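PDB 2Y2W: intracellular exo-alpha-(1->5)-L-arabinofuranosidase from Bifidobacterium longum, which cleaves terminal alpha-(1->5)-L-arabinofuranosyl bonds in arabinans and is also active on wheat arabinoxylan, helping to break down plant cell walls. Local coordinates for residues E228-A233 / G264-T269. Sequence-based numbering, arbitrary orientation.
Sequences EEYAGA and GTWEKT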
loop_
_atom_site.group_PDB
_atom_site.type_symbol
_atom_site.label_atom_id
_atom_site.label_comp_id
_atom_site.label_asym_id
_atom_site.label_seq_id
_atom_site.Cartn_x
_atom_site.Cartn_y
_atom_site.Cartn_z
ATOM N N GLU D 228 -13.166 -4.126 -3.862
ATOM C CA GLU D 228 -13.040 -3.378 -2.607
ATOM C C GLU D 228 -11.730 -2.590 -2.515
ATOM O O GLU D 228 -11.731 -1.431 -2.090
ATOM C CB GLU D 228 -13.201 -4.306 -1.396
ATOM C CG GLU D 228 -14.625 -4.834 -1.184
ATOM C CD GLU D 228 -15.566 -3.823 -0.517
ATOM O OE1 GLU D 228 -15.092 -2.777 -0.017
ATOM O OE2 GLU D 228 -16.792 -4.086 -0.484
ATOM N N GLU D 229 -10.626 -3.219 -2.919
ATOM C CA GLU D 229 -9.312 -2.574 -2.933
ATOM C C GLU D 229 -9.303 -1.310 -3.792
ATOM O O GLU D 229 -8.797 -0.270 -3.359
ATOM C CB GLU D 229 -8.229 -3.543 -3.420
ATOM C CG GLU D 229 -7.659 -4.466 -2.343
ATOM C CD GLU D 229 -6.872 -5.647 -2.915
ATOM O OE1 GLU D 229 -6.624 -5.684 -4.143
ATOM O OE2 GLU D 229 -6.500 -6.547 -2.131
ATOM N N TYR D 230 -9.865 -1.405 -4.998
ATOM C CA TYR D 230 -9.908 -0.267 -5.919
ATOM C C TYR D 230 -10.855 0.826 -5.438
ATOM O O TYR D 230 -10.516 2.009 -5.508
ATOM C CB TYR D 230 -10.255 -0.699 -7.352
ATOM C CG TYR D 230 -10.237 0.449 -8.344
ATOM C CD1 TYR D 230 -9.031 0.999 -8.779
ATOM C CD2 TYR D 230 -11.425 0.992 -8.834
ATOM C CE1 TYR D 230 -9.007 2.060 -9.680
ATOM C CE2 TYR D 230 -11.415 2.054 -9.738
ATOM C CZ TYR D 230 -10.202 2.581 -10.154
ATOM O OH TYR D 230 -10.180 3.626 -11.047
ATOM N N ALA D 231 -12.030 0.428 -4.953
ATOM C CA ALA D 231 -12.999 1.366 -4.381
ATOM C C ALA D 231 -12.347 2.245 -3.314
ATOM O O ALA D 231 -12.482 3.471 -3.349
ATOM C CB ALA D 231 -14.199 0.621 -3.807
ATOM N N GLY D 232 -11.630 1.612 -2.386
ATOM C CA GLY D 232 -10.873 2.324 -1.358
ATOM C C GLY D 232 -9.802 3.240 -1.928
ATOM O O GLY D 232 -9.627 4.365 -1.462
ATOM N N ALA D 233 -9.098 2.758 -2.948
ATOM C CA ALA D 233 -8.001 3.508 -3.561
ATOM C C ALA D 233 -8.491 4.717 -4.363
ATOM O O ALA D 233 -7.978 5.825 -4.195
ATOM C CB ALA D 233 -7.150 2.594 -4.428
ATOM N N GLY D 264 -20.725 -5.272 -13.830
ATOM C CA GLY D 264 -21.859 -4.728 -13.088
ATOM C C GLY D 264 -21.552 -4.513 -11.617
ATOM O O GLY D 264 -21.658 -3.395 -11.114
ATOM N N THR D 265 -21.167 -5.589 -10.932
ATOM C CA THR D 265 -20.883 -5.551 -9.493
ATOM C C THR D 265 -19.615 -4.759 -9.153
ATOM O O THR D 265 -19.502 -4.199 -8.059
ATOM C CB THR D 265 -20.786 -6.969 -8.888
ATOM O OG1 THR D 265 -19.918 -7.777 -9.693
ATOM C CG2 THR D 265 -22.162 -7.622 -8.829
ATOM N N TRP D 266 -18.671 -4.716 -10.091
ATOM C CA TRP D 266 -17.482 -3.883 -9.952
ATOM C C TRP D 266 -17.896 -2.421 -9.862
ATOM O O TRP D 266 -17.564 -1.735 -8.896
ATOM C CB TRP D 266 -16.534 -4.088 -11.137
ATOM C CG TRP D 266 -15.350 -3.163 -11.137
ATOM C CD1 TRP D 266 -15.302 -1.885 -11.622
ATOM C CD2 TRP D 266 -14.041 -3.449 -10.630
ATOM N NE1 TRP D 266 -14.046 -1.356 -11.445
ATOM C CE2 TRP D 266 -13.252 -2.295 -10.841
ATOM C CE3 TRP D 266 -13.457 -4.567 -10.018
ATOM C CZ2 TRP D 266 -11.907 -2.227 -10.460
ATOM C CZ3 TRP D 266 -12.120 -4.499 -9.642
ATOM C CH2 TRP D 266 -11.362 -3.337 -9.865
ATOM N N GLU D 267 -18.631 -1.966 -10.875
ATOM C CA GLU D 267 -19.108 -0.589 -10.961
ATOM C C GLU D 267 -19.937 -0.192 -9.744
ATOM O O GLU D 267 -19.740 0.881 -9.182
ATOM C CB GLU D 267 -19.920 -0.381 -12.242
ATOM C CG GLU D 267 -19.092 -0.359 -13.530
ATOM C CD GLU D 267 -18.758 -1.742 -14.071
ATOM O OE1 GLU D 267 -19.134 -2.762 -13.453
ATOM O OE2 GLU D 267 -18.109 -1.808 -15.134
ATOM N N LYS D 268 -20.848 -1.069 -9.330
ATOM C CA LYS D 268 -21.710 -0.795 -8.185
ATOM C C LYS D 268 -20.901 -0.521 -6.920
ATOM O O LYS D 268 -21.097 0.504 -6.270
ATOM C CB LYS D 268 -22.692 -1.942 -7.955
ATOM C CG LYS D 268 -23.928 -1.545 -7.159
ATOM C CD LYS D 268 -25.080 -2.532 -7.344
ATOM C CE LYS D 268 -25.696 -2.452 -8.745
ATOM N NZ LYS D 268 -24.964 -3.276 -9.753
ATOM N N THR D 269 -19.985 -1.431 -6.591
ATOM C CA THR D 269 -19.161 -1.315 -5.389
ATOM C C THR D 269 -18.255 -0.081 -5.439
ATOM O O THR D 269 -18.204 0.698 -4.483
ATOM C CB THR D 269 -18.310 -2.584 -5.165
ATOM O OG1 THR D 269 -19.148 -3.743 -5.243
ATOM C CG2 THR D 269 -17.628 -2.553 -3.800
#
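Segments 228-233 and 265-269, parts of helices 227-244 and 265-274, run roughly parallel, 35° apart, with axes 9.7 Å from each other at closest approach. They are neighbouring outer helices of the (beta/alpha)8 barrel, following strands 209-212 and 249-252. Tyr230 and Trp266 fill the gap on the barrel side. The Tyr230 ring and the six-membered ring of Trp266 are offset, their planes 24° from parallel, and hardly cover each other. The touch is made by the far corner of the indole: Trp266 CZ2 lies 3.6 Å from Tyr230 CD2, and Trp266 CH2 rests 3.8 Å from Tyr230 CB. Trp266 CG is anti to its own backbone N (chi1 174°), which carries the indole across to the other helix. Both polar ends are held at the strand ends: Tyr230 OH bonds to Ile212 O and Cys253 N, and Trp266 NE1 to Cys253 O. The side chain of Glu215, probably the catalytic acid/base, is about 8 Å from that of Trp266. Further out, Thr269 CG2 meets Glu228 OE2 at 3.7 Å, while Thr269 OG1 turns back to bond Thr265 O at 2.9 Å. With a glycine here, Thr265 O would probably keep only the backbone N-H of its two donors, and a gap would open beside Glu228. Ala231 CB faces Thr269 O at 4.1 Å.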